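RsfP (Uncultured bacterium, PDB 4GLJ) binds the dye rhodamine B and probably splits methylthioadenosine with phosphate, as a methylthioadenosine phosphorylase of the phosphorylase superfamily. Local coordinates at residues Ser97-Leu102 against Ala218-Phe223; Lys168-Cys173 against Gln192-Gly197; Asn12-Ala17 against Leu88-Ile93. All blocks are in the same frame, centred on the assembly; numbering follows the deposited sequence.

How the contacts relate
All three contacts join parallel strands of one mixed sheet. Contacts 1 and 3 share strand 92-101: contact 3 lies where that strand begins, contact 1 where it ends, their centres about 27 Å apart on opposite sides of the chain's centre. Contact 2 sits beside contact 1, centres about 9 Å apart, because strand 195-197 runs next to strand 92-101. Contacts 1 and 2 are buried and both touch rhodamine B. Both are backbone ladders with apolar packing; contact 1 also holds a phosphate, and contact 2 adds the Y171 ring over G197 and the D194 carboxylate on T170 N. Contact 3 is only partly buried and differs in its D15-R91 salt bridge.

Contact 1 (Ser97-Leu102 against Ala218-Phe223); sequences SAVGSL and ALVTDF. With RHB (N-[9-(2-carboxyphenyl)-6-(diethylamino)-3H-xanthen-3-ylidene]-N-ethylethanaminium), chain C; PO4 (phosphate ion), chain D.
S97 gives its carbonyl oxygen to the N-H of L219, a rung between two parallel strands, with S97 O and L219 N 2.8 Å apart. The hydroxyl of S97 turns off to N200 and S95 instead. A98 points its own N-H out of the pair to a phosphate ion, 2.9 Å from A98 N to phosphate O2 and almost straight at 174°. T199, S22, R64 and H65 also hold that ion, which is consistent with the phosphate site of a nucleoside phosphorylase. At V99 the backbone bonds both ways: V99 N meets L219 O at 2.8 Å, and V99 O takes T221 N at 2.9 Å. The hydroxyl of T221 also comes down on V99 O from above the carbonyl plane, but T221 has a second conformer and this grip is doubtful. The two methyls of V99 straddle A218 CB, CG1 and CG2 each 3.9 Å from it, and CG2 also reaches the CG2 of V220. G100 brings bare backbone up to the rhodamine, G100 N lying 3.4 Å from its N2. S101 N then bonds D222 O at 2.8 Å. With OG anti to the backbone N (chi1 163°), the S101 side chain lies by the F223 ring, OG 3.5 Å from F223 CD2, and keeps L106 O as hydrogen-bond partner, while CB rests on V220 CG1. D222 turns OD1 back to the N-H of F223, which meets it from above the carboxylate plane. Strand 195-197 flanks strand 92-101, and I195 packs on V99 and A218; Y171 of strand 169-173 reaches V99 too. Helix 237-263 covers L219 and T221 through A249, L242 and N245, and F223 stacks on the ring of H227.

Contact 2 (Lys168-Cys173 against Gln192-Gly197); sequences KATYVC and QADIIG. With RHB (N-[9-(2-carboxyphenyl)-6-(diethylamino)-3H-xanthen-3-ylidene]-N-ethylethanaminium), chain C.
Y171 lays its ring over the backbone of G197, whose N stands 3.9 Å above the ring plane toward its edge atoms, while Y171 OH comes within 3.4 Å of G197 CA; the bare glycine is the hollow that takes the phenol. A chi1 of 177° swings the ring away from the backbone N and across I195 at about a right angle, CD2 to I195 CD1 3.9 Å. Y171 OH takes part in hydrogen bonds with T199 N and N200 N, so an alanine here would probably leave those amides without their partner and open a gap above G197. On the other face, the V172 CG1 methyl nests between A193 CB and I196 CB, each 3.9 Å away. Where the strands start, the D194 carboxylate curls back so that OD1 accepts T170 N with its anti lone pair at 2.8 Å, and A169 CB tucks against D194 CB. T170 O in turn receives D194 N at 2.8 Å. A water links T170 OG1 to Q192 O on the outer side, near the second subunit. Strand 169-173, helix 182-190 and strand 195-197 form a beta-alpha-beta unit whose two strands lie side by side and parallel, with I196 lining the rhodamine pocket.

Contact 3 (Asn12-Ala17 against Leu88-Ile93); sequences NAADIA and LGVRYI
D15 takes two backbone donors on one carbonyl oxygen, R91 N at 2.8 Å and Y92 N at 3.0 Å. R91 N comes from above the carbonyl plane and Y92 N within it, and together they fix the chain where the two strands begin. The carboxylate of D15 adds a salt bridge: OD1 offers its syn lone pair to R91 NH1 at 2.8 Å, the carboxylate and guanidinium planes lying 29° apart. R91 has a second conformer, so this pairing is doubtful as a constant feature. Because chi1 is -174°, the carboxylate of D15 swings round to R91 although its CB starts off away from it. A water donates to both D15 OD1 and G89 O, linking the two segments. D15 OD2 sits in the plane of the Y92 ring at its edge, 3.5 Å from Y92 CE2, and the two groups stand nearly perpendicular, their planes 81° apart. The phenol oxygen of Y92 is bonded to P265 O.

Farther out the backbone pairs on, A14 N with L88 O at 3.0 Å and A17 N with Y92 O at 2.9 Å. Between these rungs the packing is apolar: the methyls of V90 press on A17 CB, CG1 at 3.7 Å, and I93 CG1 lies against the same methyl from farther along. L85 of helix 78-87 covers A17, V90 and I93, while across the sheet V257 and I260 of helix 237-263 pack on I16, and I260 on Y92 as well. G89 closes helix 78-87 in a Schellman motif, and after V90 and R91 the chain enters strand 92-101, beside the parallel strand 16-20: the helix-to-strand turn of an alpha/beta sheet layered between helices, as in the phosphorylase superfamily.

Contact 1 (Ser97-Leu102 against Ala218-Phe223)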
loop_
_atom_site.group_PDB
_atom_site.type_symbol
_atom_site.label_atom_id
_atom_site.label_comp_id
_atom_site.label_asym_id
_atom_site.label_seq_id
_atom_site.Cartn_x
_atom_site.Cartn_y
_atom_site.Cartn_z
ATOM N N SER A 97 11.370 -13.962 14.609
ATOM C CA SER A 97 11.159 -12.522 14.433
ATOM C C SER A 97 10.720 -11.774 15.691
ATOM O O SER A 97 9.853 -12.275 16.440
ATOM C CB SER A 97 10.060 -12.338 13.416
ATOM O OG SER A 97 10.576 -12.899 12.237
ATOM N N ALA A 98 11.253 -10.556 15.863
ATOM C CA ALA A 98 10.888 -9.723 17.008
ATOM C C ALA A 98 9.565 -9.076 16.617
ATOM O O ALA A 98 9.394 -8.633 15.431
ATOM C CB ALA A 98 11.935 -8.632 17.267
ATOM N N VAL A 99 8.618 -9.038 17.557
ATOM C CA VAL A 99 7.324 -8.405 17.271
ATOM C C VAL A 99 6.872 -7.536 18.434
ATOM O O VAL A 99 7.378 -7.609 19.587
ATOM C CB VAL A 99 6.174 -9.429 16.973
ATOM C CG1 VAL A 99 6.490 -10.191 15.683
ATOM C CG2 VAL A 99 5.889 -10.303 18.215
ATOM N N GLY A 100 5.959 -6.640 18.101
ATOM C CA GLY A 100 5.252 -5.894 19.125
ATOM C C GLY A 100 3.952 -6.561 19.435
ATOM O O GLY A 100 3.333 -7.166 18.574
ATOM N N SER A 101 3.490 -6.436 20.661
ATOM C CA SER A 101 2.197 -7.033 21.014
ATOM C C SER A 101 1.064 -6.029 20.846
ATOM O O SER A 101 1.192 -4.843 21.226
ATOM C CB SER A 101 2.186 -7.466 22.498
ATOM O OG SER A 101 0.817 -7.679 22.932
ATOM N N LEU A 102 -0.038 -6.485 20.290
ATOM C CA LEU A 102 -1.275 -5.675 20.235
ATOM C C LEU A 102 -2.323 -6.154 21.240
ATOM O O LEU A 102 -3.443 -5.658 21.255
ATOM C CB LEU A 102 -1.867 -5.779 18.806
ATOM C CG LEU A 102 -0.988 -5.241 17.657
ATOM C CD1 LEU A 102 -1.498 -5.670 16.287
ATOM C CD2 LEU A 102 -0.890 -3.699 17.771
ATOM N N ALA A 218 7.595 -15.939 16.841
ATOM C CA ALA A 218 7.620 -14.492 17.128
ATOM C C ALA A 218 8.018 -14.272 18.589
ATOM O O ALA A 218 7.528 -14.970 19.484
ATOM C CB ALA A 218 6.274 -13.879 16.814
ATOM N N LEU A 219 8.883 -13.305 18.800
ATOM C CA LEU A 219 9.394 -12.970 20.107
ATOM C C LEU A 219 8.857 -11.578 20.466
ATOM O O LEU A 219 9.172 -10.600 19.825
ATOM C CB LEU A 219 10.928 -12.891 20.041
ATOM C CG LEU A 219 11.634 -14.036 19.287
ATOM C CD1 LEU A 219 13.149 -13.850 19.383
ATOM C CD2 LEU A 219 11.206 -15.367 19.891
ATOM N N VAL A 220 8.027 -11.539 21.478
ATOM C CA VAL A 220 7.419 -10.305 21.926
ATOM C C VAL A 220 8.422 -9.435 22.634
ATOM O O VAL A 220 8.993 -9.771 23.704
ATOM C CB VAL A 220 6.147 -10.558 22.793
ATOM C CG1 VAL A 220 5.558 -9.207 23.155
ATOM C CG2 VAL A 220 5.123 -11.461 22.039
ATOM N N THR A 221 8.666 -8.281 22.045
ATOM C CA THR A 221 9.687 -7.412 22.605
ATOM C C THR A 221 9.083 -6.236 23.344
ATOM O O THR A 221 9.760 -5.575 24.164
ATOM C CB THR A 221 10.702 -6.904 21.580
ATOM O OG1 THR A 221 10.000 -6.386 20.444
ATOM C CG2 THR A 221 11.644 -8.031 21.152
ATOM N N ASP A 222 7.817 -5.978 23.121
ATOM C CA ASP A 222 7.162 -4.944 23.915
ATOM C C ASP A 222 5.725 -4.786 23.397
ATOM O O ASP A 222 5.332 -5.436 22.456
ATOM C CB ASP A 222 7.959 -3.600 23.911
ATOM C CG ASP A 222 7.618 -2.676 25.128
ATOM O OD1 ASP A 222 6.689 -3.014 25.918
ATOM O OD2 ASP A 222 8.258 -1.591 25.290
ATOM N N PHE A 223 4.932 -4.008 24.107
ATOM C CA PHE A 223 3.642 -3.645 23.589
ATOM C C PHE A 223 4.050 -2.728 22.449
ATOM O O PHE A 223 5.130 -2.100 22.485
ATOM C CB PHE A 223 2.717 -3.150 24.714
ATOM C CG PHE A 223 2.355 -4.232 25.721
ATOM C CD1 PHE A 223 2.902 -4.213 27.037
ATOM C CD2 PHE A 223 1.468 -5.299 25.358
ATOM C CE1 PHE A 223 2.568 -5.219 27.951
ATOM C CE2 PHE A 223 1.137 -6.294 26.272
ATOM C CZ PHE A 223 1.673 -6.254 27.567
HETATM O O2 RHB C . 9.218 -2.187 22.392
HETATM C C26 RHB C . 10.414 -2.180 22.761
HETATM C C19 RHB C . 11.430 -2.468 21.690
HETATM C C14 RHB C . 11.017 -2.424 20.382
HETATM C C15 RHB C . 11.923 -2.681 19.360
HETATM C C16 RHB C . 13.243 -3.021 19.633
HETATM C C17 RHB C . 13.664 -3.087 20.955
HETATM C C18 RHB C . 12.752 -2.816 21.970
HETATM C C9 RHB C . 9.632 -2.024 20.036
HETATM C C8 RHB C . 8.972 -0.924 20.772
HETATM C C13 RHB C . 9.670 -0.332 21.815
HETATM C C12 RHB C . 9.081 0.683 22.549
HETATM C C11 RHB C . 7.798 1.125 22.244
HETATM N N1 RHB C . 7.288 2.178 23.054
HETATM C C35 RHB C . 8.186 3.351 23.008
HETATM C C36 RHB C . 9.001 3.491 24.279
HETATM C C22 RHB C . 5.921 2.605 22.682
HETATM C C23 RHB C . 5.801 4.119 22.722
HETATM C C10 RHB C . 7.092 0.521 21.180
HETATM C C7 RHB C . 7.680 -0.518 20.418
HETATM O O1 RHB C . 7.009 -1.155 19.360
HETATM C C1 RHB C . 7.592 -2.189 18.613
HETATM C C2 RHB C . 8.891 -2.643 18.917
HETATM C C6 RHB C . 6.925 -2.816 17.546
HETATM C C5 RHB C . 7.598 -3.848 16.862
HETATM C C4 RHB C . 8.869 -4.288 17.182
HETATM C C3 RHB C . 9.525 -3.672 18.221
HETATM N N2 RHB C . 7.024 -4.452 15.761
HETATM C C24 RHB C . 6.314 -3.327 15.190
HETATM C C25 RHB C . 6.669 -3.295 13.732
HETATM C C33 RHB C . 8.104 -4.636 14.788
HETATM C C34 RHB C . 9.113 -5.670 15.265
HETATM O O3 RHB C . 10.738 -1.979 23.965
HETATM P P PO4 D . 12.747 -9.010 12.578
HETATM O O1 PO4 D . 12.901 -7.569 12.972
HETATM O O2 PO4 D . 13.112 -9.743 13.847
HETATM O O3 PO4 D . 11.327 -9.151 12.174
HETATM O O4 PO4 D . 13.689 -9.430 11.455
#

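Contact 2 (Lys168-Cys173 against Gln192-Gly197)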
loop_
_atom_site.group_PDB
_atom_site.type_symbol
_atom_site.label_atom_id
_atom_site.label_comp_id
_atom_site.label_asym_id
_atom_site.label_seq_id
_atom_site.Cartn_x
_atom_site.Cartn_y
_atom_site.Cartn_z
ATOM N N LYS A 168 -1.908 -19.679 17.538
ATOM C CA LYS A 168 -3.152 -19.243 16.891
ATOM C C LYS A 168 -3.407 -17.717 16.965
ATOM O O LYS A 168 -4.502 -17.267 17.324
ATOM C CB LYS A 168 -4.402 -19.958 17.390
ATOM C CG LYS A 168 -4.319 -21.486 17.425
ATOM C CD LYS A 168 -3.748 -22.099 16.134
ATOM C CE LYS A 168 -3.605 -23.630 16.213
ATOM N NZ LYS A 168 -4.437 -24.182 17.312
ATOM N N ALA A 169 -2.421 -16.967 16.567
ATOM C CA ALA A 169 -2.448 -15.491 16.543
ATOM C C ALA A 169 -2.290 -14.970 15.100
ATOM O O ALA A 169 -1.837 -15.718 14.177
ATOM C CB ALA A 169 -1.271 -14.969 17.395
ATOM N N THR A 170 -2.710 -13.726 14.888
ATOM C CA THR A 170 -2.553 -13.065 13.587
ATOM C C THR A 170 -1.442 -12.017 13.621
ATOM O O THR A 170 -1.485 -11.137 14.496
ATOM C CB THR A 170 -3.862 -12.398 13.151
ATOM O OG1 THR A 170 -4.800 -13.439 12.935
ATOM C CG2 THR A 170 -3.645 -11.634 11.840
ATOM N N TYR A 171 -0.449 -12.141 12.709
ATOM C CA TYR A 171 0.719 -11.230 12.588
ATOM C C TYR A 171 0.380 -10.215 11.521
ATOM O O TYR A 171 0.124 -10.568 10.380
ATOM C CB TYR A 171 1.944 -12.050 12.128
ATOM C CG TYR A 171 3.290 -11.348 11.850
ATOM C CD1 TYR A 171 3.477 -10.459 10.732
ATOM C CD2 TYR A 171 4.420 -11.649 12.623
ATOM C CE1 TYR A 171 4.755 -9.878 10.453
ATOM C CE2 TYR A 171 5.688 -11.079 12.310
ATOM C CZ TYR A 171 5.840 -10.194 11.245
ATOM O OH TYR A 171 7.151 -9.712 11.004
ATOM N N VAL A 172 0.413 -8.917 11.877
ATOM C CA VAL A 172 0.209 -7.922 10.814
ATOM C C VAL A 172 1.620 -7.406 10.482
ATOM O O VAL A 172 2.363 -7.019 11.364
ATOM C CB VAL A 172 -0.770 -6.777 11.215
ATOM C CG1 VAL A 172 -0.285 -6.078 12.466
ATOM C CG2 VAL A 172 -0.802 -5.721 10.083
ATOM N N CYS A 173 1.945 -7.348 9.172
ATOM C CA CYS A 173 3.254 -6.938 8.736
ATOM C C CYS A 173 3.109 -5.557 8.136
ATOM O O CYS A 173 2.400 -5.416 7.174
ATOM C CB CYS A 173 3.772 -7.857 7.646
ATOM S SG CYS A 173 5.601 -7.660 7.454
ATOM N N GLN A 192 -8.395 -7.392 14.368
ATOM C CA GLN A 192 -8.111 -8.659 15.116
ATOM C C GLN A 192 -6.684 -9.158 14.934
ATOM O O GLN A 192 -6.470 -10.347 14.964
ATOM C CB GLN A 192 -9.007 -9.812 14.660
ATOM C CG GLN A 192 -10.430 -9.450 14.343
ATOM C CD GLN A 192 -11.235 -9.365 15.587
ATOM O OE1 GLN A 192 -11.993 -10.268 15.889
ATOM N NE2 GLN A 192 -11.055 -8.282 16.340
ATOM N N ALA A 193 -5.737 -8.289 14.670
ATOM C CA ALA A 193 -4.376 -8.703 14.657
ATOM C C ALA A 193 -3.875 -8.758 16.126
ATOM O O ALA A 193 -4.327 -7.959 16.950
ATOM C CB ALA A 193 -3.543 -7.705 13.864
ATOM N N ASP A 194 -2.850 -9.581 16.405
ATOM C CA ASP A 194 -2.388 -9.843 17.772
ATOM C C ASP A 194 -0.954 -9.354 18.016
ATOM O O ASP A 194 -0.617 -8.967 19.131
ATOM C CB ASP A 194 -2.456 -11.359 18.011
ATOM C CG ASP A 194 -3.899 -11.874 17.935
ATOM O OD1 ASP A 194 -4.204 -12.735 17.074
ATOM O OD2 ASP A 194 -4.752 -11.357 18.729
ATOM N N ILE A 195 -0.140 -9.413 16.976
ATOM C CA ILE A 195 1.256 -9.010 17.001
ATOM C C ILE A 195 1.563 -8.278 15.663
ATOM O O ILE A 195 0.889 -8.504 14.663
ATOM C CB ILE A 195 2.194 -10.205 17.205
ATOM C CG1 ILE A 195 2.054 -11.241 16.060
ATOM C CG2 ILE A 195 1.934 -10.830 18.602
ATOM C CD1 ILE A 195 2.967 -12.472 16.135
ATOM N N ILE A 196 2.591 -7.439 15.708
ATOM C CA ILE A 196 3.023 -6.600 14.647
ATOM C C ILE A 196 4.498 -6.741 14.386
ATOM O O ILE A 196 5.360 -6.615 15.308
ATOM C CB ILE A 196 2.604 -5.113 14.892
ATOM C CG1 ILE A 196 3.119 -4.188 13.739
ATOM C CG2 ILE A 196 3.078 -4.599 16.251
ATOM C CD1 ILE A 196 2.185 -3.010 13.572
ATOM N N GLY A 197 4.843 -6.939 13.126
ATOM C CA GLY A 197 6.263 -6.999 12.785
ATOM C C GLY A 197 6.460 -6.339 11.402
ATOM O O GLY A 197 5.511 -5.773 10.870
HETATM O O2 RHB C . 9.218 -2.187 22.392
HETATM C C26 RHB C . 10.414 -2.180 22.761
HETATM C C19 RHB C . 11.430 -2.468 21.690
HETATM C C14 RHB C . 11.017 -2.424 20.382
HETATM C C15 RHB C . 11.923 -2.681 19.360
HETATM C C16 RHB C . 13.243 -3.021 19.633
HETATM C C17 RHB C . 13.664 -3.087 20.955
HETATM C C18 RHB C . 12.752 -2.816 21.970
HETATM C C9 RHB C . 9.632 -2.024 20.036
HETATM C C8 RHB C . 8.972 -0.924 20.772
HETATM C C13 RHB C . 9.670 -0.332 21.815
HETATM C C12 RHB C . 9.081 0.683 22.549
HETATM C C11 RHB C . 7.798 1.125 22.244
HETATM N N1 RHB C . 7.288 2.178 23.054
HETATM C C35 RHB C . 8.186 3.351 23.008
HETATM C C36 RHB C . 9.001 3.491 24.279
HETATM C C22 RHB C . 5.921 2.605 22.682
HETATM C C23 RHB C . 5.801 4.119 22.722
HETATM C C10 RHB C . 7.092 0.521 21.180
HETATM C C7 RHB C . 7.680 -0.518 20.418
HETATM O O1 RHB C . 7.009 -1.155 19.360
HETATM C C1 RHB C . 7.592 -2.189 18.613
HETATM C C2 RHB C . 8.891 -2.643 18.917
HETATM C C6 RHB C . 6.925 -2.816 17.546
HETATM C C5 RHB C . 7.598 -3.848 16.862
HETATM C C4 RHB C . 8.869 -4.288 17.182
HETATM C C3 RHB C . 9.525 -3.672 18.221
HETATM N N2 RHB C . 7.024 -4.452 15.761
HETATM C C24 RHB C . 6.314 -3.327 15.190
HETATM C C25 RHB C . 6.669 -3.295 13.732
HETATM C C33 RHB C . 8.104 -4.636 14.788
HETATM C C34 RHB C . 9.113 -5.670 15.265
HETATM O O3 RHB C . 10.738 -1.979 23.965
HETATM O O HOH W 1 -7.297 -12.438 13.175
#

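Contact 3 (Asn12-Ala17 against Leu88-Ile93)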
loop_
_atom_site.group_PDB
_atom_site.type_symbol
_atom_site.label_atom_id
_atom_site.label_comp_id
_atom_site.label_asym_id
_atom_site.label_seq_id
_atom_site.Cartn_x
_atom_site.Cartn_y
_atom_site.Cartn_z
ATOM N N ASN A 12 26.780 -28.928 -0.633
ATOM C CA ASN A 12 26.150 -28.139 0.452
ATOM C C ASN A 12 24.607 -28.115 0.362
ATOM O O ASN A 12 24.045 -27.533 -0.572
ATOM C CB ASN A 12 26.751 -26.711 0.529
ATOM C CG ASN A 12 28.032 -26.637 1.379
ATOM O OD1 ASN A 12 28.945 -25.862 1.067
ATOM N ND2 ASN A 12 28.100 -27.432 2.463
ATOM N N ALA A 13 23.946 -28.771 1.318
ATOM C CA ALA A 13 22.538 -29.078 1.228
ATOM C C ALA A 13 22.034 -28.967 2.671
ATOM O O ALA A 13 22.794 -29.191 3.613
ATOM C CB ALA A 13 22.321 -30.486 0.652
ATOM N N ALA A 14 20.795 -28.541 2.853
ATOM C CA ALA A 14 20.190 -28.512 4.147
ATOM C C ALA A 14 18.715 -28.654 3.915
ATOM O O ALA A 14 18.174 -28.185 2.935
ATOM C CB ALA A 14 20.483 -27.241 4.893
ATOM N N ASP A 15 18.069 -29.358 4.803
ATOM C CA ASP A 15 16.655 -29.598 4.634
ATOM C C ASP A 15 15.894 -28.503 5.390
ATOM O O ASP A 15 14.692 -28.312 5.170
ATOM C CB ASP A 15 16.405 -30.940 5.305
ATOM C CG ASP A 15 15.012 -31.449 5.124
ATOM O OD1 ASP A 15 14.565 -31.547 3.961
ATOM O OD2 ASP A 15 14.385 -31.832 6.161
ATOM N N ILE A 16 16.586 -27.869 6.331
ATOM C CA ILE A 16 15.960 -27.003 7.331
ATOM C C ILE A 16 16.766 -25.702 7.405
ATOM O O ILE A 16 18.010 -25.769 7.390
ATOM C CB ILE A 16 16.050 -27.631 8.744
ATOM C CG1 ILE A 16 15.346 -28.993 8.760
ATOM C CG2 ILE A 16 15.402 -26.658 9.791
ATOM C CD1 ILE A 16 15.698 -29.835 10.008
ATOM N N ALA A 17 16.070 -24.554 7.443
ATOM C CA ALA A 17 16.708 -23.249 7.557
ATOM C C ALA A 17 16.091 -22.432 8.639
ATOM O O ALA A 17 14.882 -22.485 8.888
ATOM C CB ALA A 17 16.670 -22.520 6.220
ATOM N N LEU A 88 19.611 -24.658 -1.726
ATOM C CA LEU A 88 20.296 -25.592 -0.786
ATOM C C LEU A 88 19.426 -26.832 -0.548
ATOM O O LEU A 88 19.823 -27.758 0.139
ATOM C CB LEU A 88 20.568 -24.843 0.545
ATOM C CG LEU A 88 21.657 -23.748 0.478
ATOM C CD1 LEU A 88 21.730 -22.860 1.730
ATOM C CD2 LEU A 88 23.001 -24.448 0.248
ATOM N N GLY A 89 18.199 -26.813 -1.070
ATOM C CA GLY A 89 17.244 -27.907 -0.890
ATOM C C GLY A 89 16.401 -27.812 0.358
ATOM O O GLY A 89 15.810 -28.785 0.815
ATOM N N VAL A 90 16.319 -26.616 0.929
ATOM C CA VAL A 90 15.575 -26.419 2.173
ATOM C C VAL A 90 14.105 -26.704 1.898
ATOM O O VAL A 90 13.534 -26.246 0.897
ATOM C CB VAL A 90 15.763 -24.951 2.669
ATOM C CG1 VAL A 90 14.811 -24.581 3.812
ATOM C CG2 VAL A 90 17.244 -24.757 3.064
ATOM N N ARG A 91 13.513 -27.485 2.776
ATOM C CA ARG A 91 12.129 -27.887 2.681
ATOM C C ARG A 91 11.350 -27.249 3.831
ATOM O O ARG A 91 10.133 -27.168 3.777
ATOM C CB ARG A 91 12.062 -29.419 2.780
ATOM C CG ARG A 91 12.764 -30.098 1.595
ATOM C CD ARG A 91 12.948 -31.589 1.814
ATOM N NE ARG A 91 11.677 -32.202 2.130
ATOM C CZ ARG A 91 11.432 -32.963 3.177
ATOM N NH1 ARG A 91 12.382 -33.289 4.034
ATOM N NH2 ARG A 91 10.215 -33.393 3.341
ATOM N N TYR A 92 12.086 -26.834 4.867
ATOM C CA TYR A 92 11.428 -26.235 6.058
ATOM C C TYR A 92 12.159 -24.997 6.479
ATOM O O TYR A 92 13.348 -25.018 6.615
ATOM C CB TYR A 92 11.401 -27.162 7.280
ATOM C CG TYR A 92 10.750 -28.544 7.000
ATOM C CD1 TYR A 92 9.349 -28.712 7.005
ATOM C CD2 TYR A 92 11.551 -29.635 6.643
ATOM C CE1 TYR A 92 8.768 -29.963 6.753
ATOM C CE2 TYR A 92 10.997 -30.907 6.363
ATOM C CZ TYR A 92 9.616 -31.052 6.442
ATOM O OH TYR A 92 9.079 -32.287 6.182
ATOM N N ILE A 93 11.409 -23.894 6.675
ATOM C CA ILE A 93 11.980 -22.638 7.263
ATOM C C ILE A 93 11.268 -22.288 8.560
ATOM O O ILE A 93 10.036 -22.307 8.613
ATOM C CB ILE A 93 11.812 -21.411 6.297
ATOM C CG1 ILE A 93 12.690 -21.666 5.069
ATOM C CG2 ILE A 93 12.228 -20.102 6.987
ATOM C CD1 ILE A 93 12.462 -20.635 3.945
HETATM O O HOH W 2 16.469 -31.237 1.779
#